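PDB 4W7W: cellulase, which probably hydrolyses the beta-1,4-glucosidic bonds of cellulose as a glycoside hydrolase family 5 enzyme, here holding cello-oligosaccharide. Local coordinates for residues K61-I66 with L294-W299. Numbering follows the deposited sequence. Where two conformers were deposited one is given.
With BGC (beta-D-glucopyranose), chain B.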
ATOM      1  N   LYS A  61     -19.451  -2.927   4.187  1.00 10.64           N
ATOM      2  CA  LYS A  61     -19.395  -1.473   4.088  1.00 11.98           C
ATOM      3  C   LYS A  61     -19.128  -0.985   2.682  1.00 12.23           C
ATOM      4  O   LYS A  61     -18.971   0.221   2.490  1.00 16.00           O
ATOM      5  CB  LYS A  61     -18.319  -0.936   5.022  1.00 12.83           C
ATOM      6  CG  LYS A  61     -18.597  -1.214   6.476  1.00 14.94           C
ATOM      7  CD  LYS A  61     -19.979  -0.711   6.830  1.00 18.03           C
ATOM      8  CE  LYS A  61     -20.207  -0.640   8.310  1.00 21.23           C
ATOM      9  NZ  LYS A  61     -21.563  -0.084   8.554  1.00 22.34           N
ATOM     10  N   GLY A  62     -19.066  -1.899   1.710  1.00 12.24           N
ATOM     11  CA  GLY A  62     -18.890  -1.517   0.313  1.00 12.58           C
ATOM     12  C   GLY A  62     -17.461  -1.569  -0.171  1.00 12.01           C
ATOM     13  O   GLY A  62     -17.182  -1.185  -1.301  1.00 16.03           O
ATOM     14  N   MET A  63     -16.562  -2.066   0.651  0.50  9.88           N
ATOM     15  CA  MET A  63     -15.180  -2.036   0.261  0.50  8.95           C
ATOM     16  C   MET A  63     -14.767  -3.292  -0.445  0.50  8.06           C
ATOM     17  O   MET A  63     -14.940  -4.405   0.068  0.50  9.76           O
ATOM     18  CB  MET A  63     -14.348  -1.776   1.463  0.50  9.33           C
ATOM     19  CG  MET A  63     -14.607  -0.367   1.910  0.50  8.87           C
ATOM     20  SD  MET A  63     -13.797  -0.149   3.458  0.50  9.34           S
ATOM     21  CE  MET A  63     -13.934   1.626   3.629  0.50 12.93           C
ATOM     22  N   ASN A  64     -14.228  -3.102  -1.642  1.00  7.51           N
ATOM     23  CA  ASN A  64     -13.860  -4.216  -2.496  1.00  7.16           C
ATOM     24  C   ASN A  64     -12.382  -4.491  -2.539  1.00  6.20           C
ATOM     25  O   ASN A  64     -11.959  -5.322  -3.324  1.00  7.16           O
ATOM     26  CB  ASN A  64     -14.393  -4.012  -3.919  1.00  7.89           C
ATOM     27  CG  ASN A  64     -13.621  -2.967  -4.686  1.00  7.75           C
ATOM     28  OD1 ASN A  64     -12.853  -2.203  -4.099  1.00  6.98           O
ATOM     29  ND2 ASN A  64     -13.793  -2.950  -5.995  1.00 10.59           N
ATOM     30  N   THR A  65     -11.582  -3.828  -1.694  1.00  5.88           N
ATOM     31  CA  THR A  65     -10.131  -3.970  -1.765  1.00  5.94           C
ATOM     32  C   THR A  65      -9.546  -4.012  -0.368  1.00  5.31           C
ATOM     33  O   THR A  65      -9.880  -3.186   0.480  1.00  6.12           O
ATOM     34  CB  THR A  65      -9.502  -2.810  -2.556  1.00  6.29           C
ATOM     35  OG1 THR A  65     -10.069  -2.780  -3.868  1.00  7.09           O
ATOM     36  CG2 THR A  65      -8.006  -2.974  -2.714  1.00  6.20           C
ATOM     37  N   ILE A  66      -8.655  -4.970  -0.157  1.00  5.20           N
ATOM     38  CA  ILE A  66      -7.905  -5.082   1.085  1.00  5.07           C
ATOM     39  C   ILE A  66      -6.419  -5.001   0.759  1.00  4.87           C
ATOM     40  O   ILE A  66      -5.929  -5.759  -0.091  1.00  5.65           O
ATOM     41  CB  ILE A  66      -8.198  -6.417   1.775  1.00  5.80           C
ATOM     42  CG1 ILE A  66      -9.674  -6.519   2.181  1.00  6.63           C
ATOM     43  CG2 ILE A  66      -7.264  -6.629   2.960  1.00  6.42           C
ATOM     44  CD1 ILE A  66     -10.164  -5.491   3.161  1.00  6.72           C
ATOM     45  N   LEU A 294      -7.130   5.142  -9.590  1.00  6.43           N
ATOM     46  CA  LEU A 294      -7.742   3.810  -9.556  1.00  7.06           C
ATOM     47  C   LEU A 294      -8.432   3.523  -8.246  1.00  7.76           C
ATOM     48  O   LEU A 294      -9.358   2.701  -8.204  1.00  9.25           O
ATOM     49  CB  LEU A 294      -6.720   2.726  -9.733  1.00  9.55           C
ATOM     50  CG  LEU A 294      -6.201   2.510 -11.123  1.00 12.36           C
ATOM     51  CD1 LEU A 294      -5.199   1.354 -11.107  1.00 12.52           C
ATOM     52  CD2 LEU A 294      -7.334   2.193 -12.091  1.00 14.00           C
ATOM     53  N   GLY A 295      -7.946   4.119  -7.163  1.00  8.93           N
ATOM     54  CA  GLY A 295      -8.544   3.842  -5.873  1.00 10.13           C
ATOM     55  C   GLY A 295      -7.622   4.148  -4.731  1.00  6.78           C
ATOM     56  O   GLY A 295      -6.594   4.827  -4.895  1.00  6.32           O
ATOM     57  N   TRP A 296      -8.026   3.646  -3.571  1.00  5.79           N
ATOM     58  CA  TRP A 296      -7.390   3.970  -2.324  1.00  5.72           C
ATOM     59  C   TRP A 296      -7.648   2.890  -1.301  1.00  5.15           C
ATOM     60  O   TRP A 296      -8.644   2.168  -1.357  1.00  5.85           O
ATOM     61  CB  TRP A 296      -7.886   5.317  -1.769  1.00  6.12           C
ATOM     62  CG  TRP A 296      -9.364   5.560  -1.699  1.00  6.27           C
ATOM     63  CD1 TRP A 296     -10.033   6.395  -2.532  1.00  7.48           C
ATOM     64  CD2 TRP A 296     -10.342   5.072  -0.742  1.00  6.38           C
ATOM     65  NE1 TRP A 296     -11.351   6.455  -2.189  1.00  7.48           N
ATOM     66  CE2 TRP A 296     -11.566   5.669  -1.087  1.00  7.21           C
ATOM     67  CE3 TRP A 296     -10.297   4.233   0.380  1.00  6.51           C
ATOM     68  CZ2 TRP A 296     -12.743   5.422  -0.371  1.00  8.02           C
ATOM     69  CZ3 TRP A 296     -11.478   3.996   1.086  1.00  7.26           C
ATOM     70  CH2 TRP A 296     -12.675   4.587   0.706  1.00  8.19           C
ATOM     71  N   THR A 297      -6.735   2.823  -0.337  1.00  4.85           N
ATOM     72  CA  THR A 297      -6.888   1.983   0.850  1.00  4.96           C
ATOM     73  C   THR A 297      -6.480   2.782   2.081  1.00  5.00           C
ATOM     74  O   THR A 297      -5.349   3.220   2.226  1.00  5.53           O
ATOM     75  CB  THR A 297      -6.089   0.658   0.766  1.00  5.16           C
ATOM     76  OG1 THR A 297      -4.759   0.859   0.263  1.00  5.28           O
ATOM     77  CG2 THR A 297      -6.775  -0.341  -0.142  1.00  5.70           C
ATOM     78  N   TRP A 298      -7.442   2.944   2.980  1.00  4.94           N
ATOM     79  CA  TRP A 298      -7.267   3.661   4.240  1.00  5.21           C
ATOM     80  C   TRP A 298      -6.301   2.931   5.169  1.00  5.19           C
ATOM     81  O   TRP A 298      -6.313   1.697   5.243  1.00  5.82           O
ATOM     82  CB  TRP A 298      -8.631   3.730   4.910  1.00  5.82           C
ATOM     83  CG  TRP A 298      -8.653   4.264   6.302  1.00  5.81           C
ATOM     84  CD1 TRP A 298      -8.479   3.555   7.449  1.00  6.44           C
ATOM     85  CD2 TRP A 298      -8.865   5.617   6.694  1.00  6.06           C
ATOM     86  NE1 TRP A 298      -8.594   4.374   8.542  1.00  6.44           N
ATOM     87  CE2 TRP A 298      -8.838   5.654   8.107  1.00  6.32           C
ATOM     88  CE3 TRP A 298      -9.120   6.797   6.003  1.00  6.57           C
ATOM     89  CZ2 TRP A 298      -9.078   6.831   8.832  1.00  7.00           C
ATOM     90  CZ3 TRP A 298      -9.345   7.951   6.723  1.00  7.21           C
ATOM     91  CH2 TRP A 298      -9.324   7.956   8.120  1.00  6.95           C
ATOM     92  N   TRP A 299      -5.510   3.685   5.909  1.00  5.28           N
ATOM     93  CA  TRP A 299      -4.672   3.147   6.973  1.00  5.78           C
ATOM     94  C   TRP A 299      -5.327   3.511   8.307  1.00  5.67           C
ATOM     95  O   TRP A 299      -5.349   4.685   8.650  1.00  6.81           O
ATOM     96  CB  TRP A 299      -3.249   3.720   6.918  1.00  5.96           C
ATOM     97  CG  TRP A 299      -2.390   3.041   7.947  1.00  6.06           C
ATOM     98  CD1 TRP A 299      -2.297   3.367   9.271  1.00  7.14           C
ATOM     99  CD2 TRP A 299      -1.647   1.845   7.775  1.00  6.11           C
ATOM    100  NE1 TRP A 299      -1.502   2.459   9.925  1.00  7.89           N
ATOM    101  CE2 TRP A 299      -1.101   1.505   9.029  1.00  6.75           C
ATOM    102  CE3 TRP A 299      -1.400   1.015   6.687  1.00  6.15           C
ATOM    103  CZ2 TRP A 299      -0.302   0.374   9.212  1.00  7.00           C
ATOM    104  CZ3 TRP A 299      -0.626  -0.120   6.867  1.00  6.34           C
ATOM    105  CH2 TRP A 299      -0.079  -0.423   8.112  1.00  6.81           C
TER
HETATM  106  C2  BGC B   1       1.829   2.891  13.345  1.00 20.53           C
HETATM  107  C3  BGC B   1       2.659   1.951  14.219  1.00 20.35           C
HETATM  108  C4  BGC B   1       2.541   0.489  13.787  1.00 17.87           C
HETATM  109  C5  BGC B   1       2.715   0.364  12.283  1.00 16.00           C
HETATM  110  C6  BGC B   1       2.372  -1.033  11.794  1.00 13.53           C
HETATM  111  C1  BGC B   1       2.122   2.647  11.873  1.00 22.06           C
HETATM  112  O1  BGC B   1       1.273   3.443  11.030  1.00 26.46           O
HETATM  113  O2  BGC B   1       2.121   4.258  13.674  1.00 29.01           O
HETATM  114  O3  BGC B   1       2.256   2.116  15.584  1.00 26.24           O
HETATM  115  O4  BGC B   1       3.574  -0.297  14.376  1.00 20.32           O
HETATM  116  O5  BGC B   1       1.856   1.281  11.602  1.00 18.63           O
HETATM  117  O6  BGC B   1       2.748  -1.113  10.440  1.00 10.89           O
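The indole of W296 meets M63 at its edge: in the conformer modelled here, one of two, CE of M63 lies near the ring plane, 4.3 Å from CZ3 of W296, while F267 meets the same ring with planes at about 75°. An extended chain carries that methyl across to the indole. The ring of W299 belongs to the glycan pocket; O1 of the bound glucose stands oblique to it, 3.1 Å from NE1 of W299, and W305 meets it with steeply inclined planes. The second touch joins methyl groups, CG2 of T65 and CG2 of T297, 3.9 Å apart, with the two side chains crossing at about a right angle. In T65, OG1 sits beside the backbone N (chi1 -58°), which leaves CG2 anti to that N; OG1 donates to OD1 of N64 at 2.9 Å from above the amide plane. The hydroxyl of T297 is hydrogen-bonded to the carbonyl of G265. Strands 65-70 and 293-301 are not neighbours in the eight-stranded parallel barrel: strand 24-29 runs between them, bonded to T65 through V27 and to L294 through Y24. T65 and T297 meet inside the barrel, each CB directed toward the other segment, and I66 points away, onto L29 and L105, whereas M63 packs outside, against V27 and helix 325-328.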